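Local coordinates for protein deacetylase EF_0837 (PDB 2ICS) that binds two zinc ions per subunit and acts as an esterase that deacetylates acetyl-(R)-mandelate in vitro, though with very low efficiency, at residues A[57-62]-A[266-271]; A[126-131]-A[160-165]; A[207-212]-A[240-245]. All blocks are in the same frame, centred on the assembly; numbering follows the deposited sequence.

Contact 1 of 3, residues A[57-62]-A[266-271]; sequences IDDHVH and AASIST. With ZN (zinc ion), chain B.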
loop_
_atom_site.group_PDB
_atom_site.type_symbol
_atom_site.label_atom_id
_atom_site.label_comp_id
_atom_site.label_asym_id
_atom_site.label_seq_id
_atom_site.Cartn_x
_atom_site.Cartn_y
_atom_site.Cartn_z
ATOM N N ILE A 57 -0.965 6.116 3.218
ATOM C CA ILE A 57 0.171 5.276 2.847
ATOM C C ILE A 57 -0.244 4.193 1.854
ATOM O O ILE A 57 -1.165 3.417 2.120
ATOM C CB ILE A 57 0.771 4.566 4.099
ATOM C CG1 ILE A 57 1.199 5.596 5.145
ATOM C CG2 ILE A 57 1.960 3.711 3.696
ATOM C CD1 ILE A 57 1.575 4.978 6.511
ATOM N N ASP A 58 0.449 4.138 0.717
ATOM C CA ASP A 58 0.173 3.142 -0.321
ATOM C C ASP A 58 1.298 2.113 -0.245
ATOM O O ASP A 58 2.381 2.360 -0.762
ATOM C CB ASP A 58 0.188 3.809 -1.697
ATOM C CG ASP A 58 -0.459 2.954 -2.769
ATOM O OD1 ASP A 58 -0.535 1.718 -2.592
ATOM O OD2 ASP A 58 -0.883 3.522 -3.800
ATOM N N ASP A 59 1.051 0.961 0.380
ATOM C CA ASP A 59 2.113 -0.034 0.524
ATOM C C ASP A 59 2.379 -0.973 -0.652
ATOM O O ASP A 59 3.047 -1.993 -0.494
ATOM C CB ASP A 59 1.933 -0.850 1.820
ATOM C CG ASP A 59 0.753 -1.800 1.769
ATOM O OD1 ASP A 59 0.231 -2.062 0.663
ATOM O OD2 ASP A 59 0.361 -2.295 2.847
ATOM N N HIS A 60 1.845 -0.662 -1.825
ATOM C CA HIS A 60 2.148 -1.474 -2.991
ATOM C C HIS A 60 2.202 -0.523 -4.173
ATOM O O HIS A 60 1.182 -0.169 -4.766
ATOM C CB HIS A 60 1.130 -2.591 -3.234
ATOM C CG HIS A 60 1.544 -3.533 -4.321
ATOM N ND1 HIS A 60 1.182 -4.861 -4.375
ATOM C CD2 HIS A 60 2.294 -3.313 -5.433
ATOM C CE1 HIS A 60 1.712 -5.395 -5.495
ATOM N NE2 HIS A 60 2.396 -4.493 -6.170
ATOM N N VAL A 61 3.423 -0.135 -4.517
ATOM C CA VAL A 61 3.659 0.820 -5.584
ATOM C C VAL A 61 4.881 0.441 -6.430
ATOM O O VAL A 61 5.672 -0.414 -6.047
ATOM C CB VAL A 61 3.875 2.208 -4.935
ATOM C CG1 VAL A 61 4.752 3.075 -5.790
ATOM C CG2 VAL A 61 2.534 2.856 -4.669
ATOM N N HIS A 62 5.017 1.084 -7.585
ATOM C CA HIS A 62 6.154 0.878 -8.468
ATOM C C HIS A 62 6.573 2.268 -8.937
ATOM O O HIS A 62 5.982 2.844 -9.855
ATOM C CB HIS A 62 5.762 -0.028 -9.628
ATOM C CG HIS A 62 5.523 -1.444 -9.207
ATOM N ND1 HIS A 62 6.515 -2.282 -8.747
ATOM C CD2 HIS A 62 4.364 -2.139 -9.077
ATOM C CE1 HIS A 62 5.940 -3.430 -8.352
ATOM N NE2 HIS A 62 4.635 -3.394 -8.534
ATOM N N ALA A 266 -10.358 -6.689 3.446
ATOM C CA ALA A 266 -8.920 -6.567 3.263
ATOM C C ALA A 266 -8.357 -5.790 4.454
ATOM O O ALA A 266 -9.011 -4.892 4.988
ATOM C CB ALA A 266 -8.609 -5.836 1.959
ATOM N N ALA A 267 -7.150 -6.141 4.871
ATOM C CA ALA A 267 -6.508 -5.474 5.995
ATOM C C ALA A 267 -5.965 -4.118 5.562
ATOM O O ALA A 267 -5.957 -3.159 6.339
ATOM C CB ALA A 267 -5.375 -6.340 6.537
ATOM N N SER A 268 -5.497 -4.050 4.320
ATOM C CA SER A 268 -4.948 -2.814 3.787
ATOM C C SER A 268 -5.313 -2.629 2.321
ATOM O O SER A 268 -5.440 -3.597 1.559
ATOM C CB SER A 268 -3.420 -2.786 3.957
ATOM O OG SER A 268 -2.811 -3.953 3.427
ATOM N N ILE A 269 -5.477 -1.367 1.945
ATOM C CA ILE A 269 -5.835 -0.990 0.592
ATOM C C ILE A 269 -4.632 -0.361 -0.102
ATOM O O ILE A 269 -4.034 0.587 0.406
ATOM C CB ILE A 269 -7.019 0.004 0.621
ATOM C CG1 ILE A 269 -8.255 -0.698 1.188
ATOM C CG2 ILE A 269 -7.311 0.547 -0.775
ATOM C CD1 ILE A 269 -9.409 0.235 1.437
ATOM N N SER A 270 -4.271 -0.914 -1.256
ATOM C CA SER A 270 -3.140 -0.420 -2.039
ATOM C C SER A 270 -3.500 -0.445 -3.521
ATOM O O SER A 270 -4.459 -1.103 -3.927
ATOM C CB SER A 270 -1.887 -1.259 -1.779
ATOM O OG SER A 270 -2.122 -2.625 -2.069
ATOM N N THR A 271 -2.694 0.233 -4.328
ATOM C CA THR A 271 -2.961 0.373 -5.754
ATOM C C THR A 271 -2.220 -0.477 -6.774
ATOM O O THR A 271 -2.770 -0.757 -7.842
ATOM C CB THR A 271 -2.700 1.816 -6.185
ATOM O OG1 THR A 271 -1.317 2.119 -5.951
ATOM C CG2 THR A 271 -3.572 2.786 -5.390
HETATM ZN ZN ZN B . 3.142 -4.688 -8.262
HETATM O O HOH W 1 -1.531 0.988 1.757
HETATM O O HOH W 2 1.685 -5.942 -8.864
#
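The two oxygens of the Asp58 carboxylate are each met by Thr271 on the syn side, a little out of the carboxylate plane: Thr271 N gives a hydrogen bond to Asp58 OD1 (3.1 Å, 162°) and Thr271 OG1 one to Asp58 OD2 (2.6 Å). The imidazole of His60, in the His-X-His metal motif that ends the first strand of the amidohydrolase TIM barrel, has His62 NE2 at its edge, in plane, while Ser270 OG comes to it obliquely. His60 ND1 is hydrogen-bonded to Thr210 OG1, and the metal holds the other ring nitrogen. The zinc ion of chain B joins these two rings, bound by His60 NE2 at 2.2 Å and by His62 NE2 at 2.0 Å; Asp272, next after 266-271, completes the set with carbamylated Lys154 and a water. With CG anti to the backbone N (chi1 -164°), Asp58 sends its carboxylate across to the N-H and hydroxyl of Thr271, a two-point grip one residue before Asp272. Asp59 OD1 comes within 3.3 Å of Ser270 CB; the hydroxyls of Ser268 and Ser270 turn to Asp243. One water donates to Ile57 O and Ile269 O and accepts from Asp59 N at 2.9 Å.

Contact 2 of 3, residues A[126-131]-A[160-165]; sequences DELADL and TVIGDN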
loop_
_atom_site.group_PDB
_atom_site.type_symbol
_atom_site.label_atom_id
_atom_site.label_comp_id
_atom_site.label_asym_id
_atom_site.label_seq_id
_atom_site.Cartn_x
_atom_site.Cartn_y
_atom_site.Cartn_z
ATOM N N ASP A 126 9.965 -12.631 -15.933
ATOM C CA ASP A 126 10.117 -13.871 -15.175
ATOM C C ASP A 126 11.395 -13.898 -14.345
ATOM O O ASP A 126 12.235 -14.782 -14.516
ATOM C CB ASP A 126 10.105 -15.062 -16.139
ATOM C CG ASP A 126 11.157 -14.940 -17.244
ATOM O OD1 ASP A 126 11.244 -15.861 -18.087
ATOM O OD2 ASP A 126 11.895 -13.929 -17.271
ATOM N N GLU A 127 11.533 -12.946 -13.429
ATOM C CA GLU A 127 12.737 -12.873 -12.612
ATOM C C GLU A 127 12.926 -13.995 -11.594
ATOM O O GLU A 127 13.917 -14.014 -10.870
ATOM C CB GLU A 127 12.827 -11.497 -11.940
ATOM C CG GLU A 127 11.499 -10.775 -11.800
ATOM C CD GLU A 127 10.858 -11.031 -10.467
ATOM O OE1 GLU A 127 9.749 -10.508 -10.213
ATOM O OE2 GLU A 127 11.480 -11.760 -9.669
ATOM N N LEU A 128 11.987 -14.935 -11.541
ATOM C CA LEU A 128 12.122 -16.063 -10.624
ATOM C C LEU A 128 12.271 -17.376 -11.402
ATOM O O LEU A 128 12.316 -18.459 -10.817
ATOM C CB LEU A 128 10.929 -16.140 -9.667
ATOM C CG LEU A 128 10.808 -15.011 -8.633
ATOM C CD1 LEU A 128 9.686 -15.339 -7.655
ATOM C CD2 LEU A 128 12.127 -14.845 -7.874
ATOM N N ALA A 129 12.360 -17.262 -12.727
ATOM C CA ALA A 129 12.520 -18.414 -13.610
ATOM C C ALA A 129 13.953 -18.948 -13.524
ATOM O O ALA A 129 14.198 -20.137 -13.725
ATOM C CB ALA A 129 12.192 -18.017 -15.045
ATOM N N ASP A 130 14.896 -18.056 -13.229
ATOM C CA ASP A 130 16.305 -18.422 -13.083
ATOM C C ASP A 130 16.659 -18.254 -11.608
ATOM O O ASP A 130 16.857 -17.137 -11.136
ATOM C CB ASP A 130 17.191 -17.503 -13.935
ATOM C CG ASP A 130 18.677 -17.828 -13.803
ATOM O OD1 ASP A 130 19.048 -18.648 -12.928
ATOM O OD2 ASP A 130 19.479 -17.256 -14.573
ATOM N N LEU A 131 16.744 -19.365 -10.889
ATOM C CA LEU A 131 17.045 -19.343 -9.462
ATOM C C LEU A 131 18.395 -18.764 -9.038
ATOM O O LEU A 131 18.557 -18.349 -7.888
ATOM C CB LEU A 131 16.902 -20.748 -8.892
ATOM C CG LEU A 131 15.794 -20.936 -7.857
ATOM C CD1 LEU A 131 14.479 -20.371 -8.381
ATOM C CD2 LEU A 131 15.666 -22.419 -7.529
ATOM N N THR A 160 3.662 -16.548 -14.861
ATOM C CA THR A 160 4.608 -15.854 -15.726
ATOM C C THR A 160 5.892 -15.406 -15.036
ATOM O O THR A 160 6.819 -14.939 -15.692
ATOM C CB THR A 160 3.946 -14.620 -16.390
ATOM O OG1 THR A 160 3.689 -13.616 -15.400
ATOM C CG2 THR A 160 2.626 -15.014 -17.057
ATOM N N VAL A 161 5.964 -15.561 -13.721
ATOM C CA VAL A 161 7.153 -15.139 -12.996
ATOM C C VAL A 161 8.119 -16.265 -12.658
ATOM O O VAL A 161 9.332 -16.120 -12.816
ATOM C CB VAL A 161 6.777 -14.432 -11.662
ATOM C CG1 VAL A 161 8.027 -13.891 -10.985
ATOM C CG2 VAL A 161 5.786 -13.310 -11.920
ATOM N N ILE A 162 7.574 -17.390 -12.206
ATOM C CA ILE A 162 8.375 -18.527 -11.761
ATOM C C ILE A 162 8.838 -19.579 -12.757
ATOM O O ILE A 162 9.565 -20.488 -12.375
ATOM C CB ILE A 162 7.637 -19.294 -10.656
ATOM C CG1 ILE A 162 6.358 -19.909 -11.242
ATOM C CG2 ILE A 162 7.321 -18.362 -9.490
ATOM C CD1 ILE A 162 5.650 -20.872 -10.310
ATOM N N GLY A 163 8.422 -19.488 -14.014
ATOM C CA GLY A 163 8.837 -20.498 -14.974
ATOM C C GLY A 163 8.506 -21.896 -14.472
ATOM O O GLY A 163 7.346 -22.209 -14.229
ATOM N N ASP A 164 9.526 -22.733 -14.293
ATOM C CA ASP A 164 9.321 -24.102 -13.819
ATOM C C ASP A 164 9.755 -24.304 -12.373
ATOM O O ASP A 164 9.758 -25.433 -11.880
ATOM C CB ASP A 164 10.104 -25.086 -14.692
ATOM C CG ASP A 164 9.737 -24.989 -16.162
ATOM O OD1 ASP A 164 8.556 -25.223 -16.501
ATOM O OD2 ASP A 164 10.636 -24.682 -16.975
ATOM N N ASN A 165 10.116 -23.223 -11.690
ATOM C CA ASN A 165 10.588 -23.326 -10.310
ATOM C C ASN A 165 9.516 -23.536 -9.240
ATOM O O ASN A 165 9.826 -23.585 -8.051
ATOM C CB ASN A 165 11.446 -22.104 -9.980
ATOM C CG ASN A 165 12.733 -22.070 -10.791
ATOM O OD1 ASN A 165 13.254 -21.000 -11.118
ATOM N ND2 ASN A 165 13.255 -23.249 -11.116
HETATM O O HOH W 3 12.338 -21.948 -15.070
#
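Leu128 and Val161 form the tight part of this contact. Their side chains lie side by side and point the same way, with Leu128 CG 3.8 Å from Val161 CG1. This methyl stands anti to the backbone N of Val161 (chi1 -175°), which turns it to the loop 126-131, where it also meets Glu127 OE1 at 3.9 Å. The backbones are joined by a hydrogen bond from Leu128 N to Val161 O (3.2 Å), bent at the hydrogen to 141° and reaching the carbonyl from well off its plane. Leu128 is a corner residue of the type I turn Asp126-Ala129, so the turn presents both its N-H and its side chain to the end of helix 159-162. Ile162 adds a lighter touch, its CG2 lying 4.2 Å from Leu128 CB. Asn165 belongs to the close packing too, tucked against Leu131, whose CD1 lies 3.8 Å from Asn165 CB.

The other side is looser and wetter. Gly163, exposed and with positive phi, leaves the helix, and its CA lies 4.2 Å from Ala129 CB. Farther out a water bridges the segments, donating to Ala129 O and accepting from Asp164 N (3.0 Å).

Toward the active site, buried Glu127 forms a salt bridge with Arg156, the transition-state stabiliser by similarity, and Thr160, at the margin, touches the bound adenine. The loop 126-131 and the short helix and loop 160-165, which follow successive barrel strands, thus form part of the wall of the adenine pocket of a TIM-barrel amidohydrolase, with Glu127 in its second shell behind Arg156.

Contact 3 of 3, residues A[207-212]-A[240-245]; sequences DVLTHC and VVFDIG. With ZN (zinc ion), chain C.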
loop_
_atom_site.group_PDB
_atom_site.type_symbol
_atom_site.label_atom_id
_atom_site.label_comp_id
_atom_site.label_asym_id
_atom_site.label_seq_id
_atom_site.Cartn_x
_atom_site.Cartn_y
_atom_site.Cartn_z
ATOM N N ASP A 207 2.745 -12.098 7.224
ATOM C CA ASP A 207 3.119 -12.112 5.815
ATOM C C ASP A 207 1.985 -11.413 5.083
ATOM O O ASP A 207 0.811 -11.649 5.373
ATOM C CB ASP A 207 3.283 -13.547 5.296
ATOM C CG ASP A 207 4.519 -14.243 5.864
ATOM O OD1 ASP A 207 5.527 -13.552 6.136
ATOM O OD2 ASP A 207 4.487 -15.486 6.023
ATOM N N VAL A 208 2.334 -10.555 4.134
ATOM C CA VAL A 208 1.338 -9.803 3.393
ATOM C C VAL A 208 0.993 -10.434 2.055
ATOM O O VAL A 208 1.856 -10.622 1.200
ATOM C CB VAL A 208 1.821 -8.343 3.165
ATOM C CG1 VAL A 208 0.729 -7.527 2.484
ATOM C CG2 VAL A 208 2.211 -7.703 4.500
ATOM N N LEU A 209 -0.283 -10.764 1.886
ATOM C CA LEU A 209 -0.781 -11.355 0.651
ATOM C C LEU A 209 -1.369 -10.224 -0.187
ATOM O O LEU A 209 -2.451 -9.730 0.128
ATOM C CB LEU A 209 -1.880 -12.370 0.969
ATOM C CG LEU A 209 -2.557 -13.046 -0.222
ATOM C CD1 LEU A 209 -1.604 -14.090 -0.776
ATOM C CD2 LEU A 209 -3.876 -13.691 0.199
ATOM N N THR A 210 -0.675 -9.798 -1.240
ATOM C CA THR A 210 -1.201 -8.712 -2.059
ATOM C C THR A 210 -2.004 -9.286 -3.240
ATOM O O THR A 210 -1.879 -10.472 -3.564
ATOM C CB THR A 210 -0.053 -7.754 -2.512
ATOM O OG1 THR A 210 -0.606 -6.513 -2.973
ATOM C CG2 THR A 210 0.792 -8.387 -3.598
ATOM N N HIS A 211 -2.848 -8.455 -3.855
ATOM C CA HIS A 211 -3.723 -8.880 -4.952
ATOM C C HIS A 211 -4.767 -9.841 -4.378
ATOM O O HIS A 211 -5.312 -10.692 -5.086
ATOM C CB HIS A 211 -2.946 -9.618 -6.051
ATOM C CG HIS A 211 -1.816 -8.835 -6.634
ATOM N ND1 HIS A 211 -1.849 -7.476 -6.854
ATOM C CD2 HIS A 211 -0.617 -9.256 -7.109
ATOM C CE1 HIS A 211 -0.702 -7.126 -7.443
ATOM N NE2 HIS A 211 0.078 -8.173 -7.618
ATOM N N CYS A 212 -5.053 -9.693 -3.089
ATOM C CA CYS A 212 -5.983 -10.579 -2.397
ATOM C C CYS A 212 -7.351 -10.807 -3.043
ATOM O O CYS A 212 -7.896 -11.905 -2.943
ATOM C CB CYS A 212 -6.162 -10.119 -0.944
ATOM S SG CYS A 212 -6.996 -8.525 -0.712
ATOM N N VAL A 240 -2.733 -13.981 8.076
ATOM C CA VAL A 240 -2.076 -13.552 6.843
ATOM C C VAL A 240 -2.760 -12.235 6.458
ATOM O O VAL A 240 -3.988 -12.170 6.365
ATOM C CB VAL A 240 -2.264 -14.585 5.703
ATOM C CG1 VAL A 240 -1.566 -14.095 4.439
ATOM C CG2 VAL A 240 -1.698 -15.942 6.127
ATOM N N VAL A 241 -1.970 -11.188 6.244
ATOM C CA VAL A 241 -2.513 -9.871 5.905
ATOM C C VAL A 241 -2.932 -9.719 4.439
ATOM O O VAL A 241 -2.101 -9.752 3.534
ATOM C CB VAL A 241 -1.490 -8.771 6.258
ATOM C CG1 VAL A 241 -2.096 -7.387 6.033
ATOM C CG2 VAL A 241 -1.044 -8.929 7.706
ATOM N N PHE A 242 -4.232 -9.550 4.214
ATOM C CA PHE A 242 -4.770 -9.389 2.867
ATOM C C PHE A 242 -4.627 -7.942 2.391
ATOM O O PHE A 242 -5.224 -7.023 2.957
ATOM C CB PHE A 242 -6.240 -9.808 2.836
ATOM C CG PHE A 242 -6.454 -11.303 2.800
ATOM C CD1 PHE A 242 -5.627 -12.166 3.515
ATOM C CD2 PHE A 242 -7.508 -11.847 2.070
ATOM C CE1 PHE A 242 -5.846 -13.546 3.503
ATOM C CE2 PHE A 242 -7.737 -13.228 2.053
ATOM C CZ PHE A 242 -6.906 -14.077 2.769
ATOM N N ASP A 243 -3.825 -7.751 1.350
ATOM C CA ASP A 243 -3.569 -6.425 0.787
ATOM C C ASP A 243 -4.187 -6.374 -0.610
ATOM O O ASP A 243 -4.017 -7.303 -1.395
ATOM C CB ASP A 243 -2.052 -6.204 0.722
ATOM C CG ASP A 243 -1.669 -4.838 0.185
ATOM O OD1 ASP A 243 -1.848 -3.823 0.898
ATOM O OD2 ASP A 243 -1.175 -4.787 -0.959
ATOM N N ILE A 244 -4.897 -5.293 -0.916
ATOM C CA ILE A 244 -5.553 -5.133 -2.216
ATOM C C ILE A 244 -4.633 -5.164 -3.447
ATOM O O ILE A 244 -4.819 -5.994 -4.332
ATOM C CB ILE A 244 -6.384 -3.820 -2.270
ATOM C CG1 ILE A 244 -7.531 -3.876 -1.256
ATOM C CG2 ILE A 244 -6.961 -3.618 -3.677
ATOM C CD1 ILE A 244 -8.570 -4.944 -1.552
ATOM N N GLY A 245 -3.656 -4.259 -3.512
ATOM C CA GLY A 245 -2.760 -4.213 -4.662
ATOM C C GLY A 245 -3.547 -4.263 -5.966
ATOM O O GLY A 245 -3.259 -5.084 -6.834
HETATM ZN ZN ZN C . 2.081 -8.112 -8.501
HETATM O O HOH W 2 1.685 -5.942 -8.864
#
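Asp243 reaches from its strand across to the neighbouring strand 208-210, and each part of its side chain has a partner there or beyond. Its CB rests against Val208 CG1 at 3.5 Å. Beyond it CG, 3.7 Å from Thr210 OG1, lies anti to the backbone N (chi1 -178°), which carries the carboxylate alongside Thr210, the two side chains pointing the same way. At the tip, OD2 accepts a hydrogen bond from Thr210 OG1 (2.7 Å) through its anti lone pair and is also held by Ser270, while OD1 is bonded to Ser268. Both oxygens of this buried acid are therefore satisfied by hydroxyls. Because Thr210 OG1 also bonds His60 ND1, Thr210 is the second-shell residue behind the zinc ligand His60, and Asp243 backs Thr210.

The strands run parallel, crossing at -26°, and are laced by three backbone bonds: Val241 N to Asp207 O, Leu209 N to Val241 O and Asp243 N to Leu209 O (2.7 Å). On the face opposite Asp243, Leu209 CD2 sits over one face of the Phe242 ring in a CH-pi contact, 3.9 Å from its centroid, and Cys212 CB packs against Phe242 CD2 at 3.7 Å.

Past the strand ends, the Cys212 backbone N bonds Asp243 O. The His211 ring is fixed at both nitrogens: ND1 donates to Gly245 O at 2.8 Å, in the ring plane and on a carbonyl lone pair, and NE2 binds the zinc ion of chain C at 2.2 Å. Thr210 CG2 covers one ring face, which probably restricts its tilt. A parallel strand pair with a zinc-binding histidine just past the C-terminal end of one strand fits the binuclear amidohydrolase TIM barrel.

How the contacts relate
Contacts 1 and 3 are both buried in the barrel core, their centres about 9 Å apart, and they share one binuclear site: a single water belongs to both zinc ions, and the His60 and His211 rings touch. They also meet through Ser270, Asp243 and Gly245. Their chemistry is polar and metal-centred, although contact 3 adds strand pairing and an apolar face that contact 1 lacks. Contact 2, its centre about 25 Å from that of contact 1, touches neither; partly buried, toward the surface, it joins a loop to a short helix by aliphatic packing, one backbone hydrogen bond and a bridging water. Along the chain, contacts 2 and 3 follow each other inside the loop closed by contact 1.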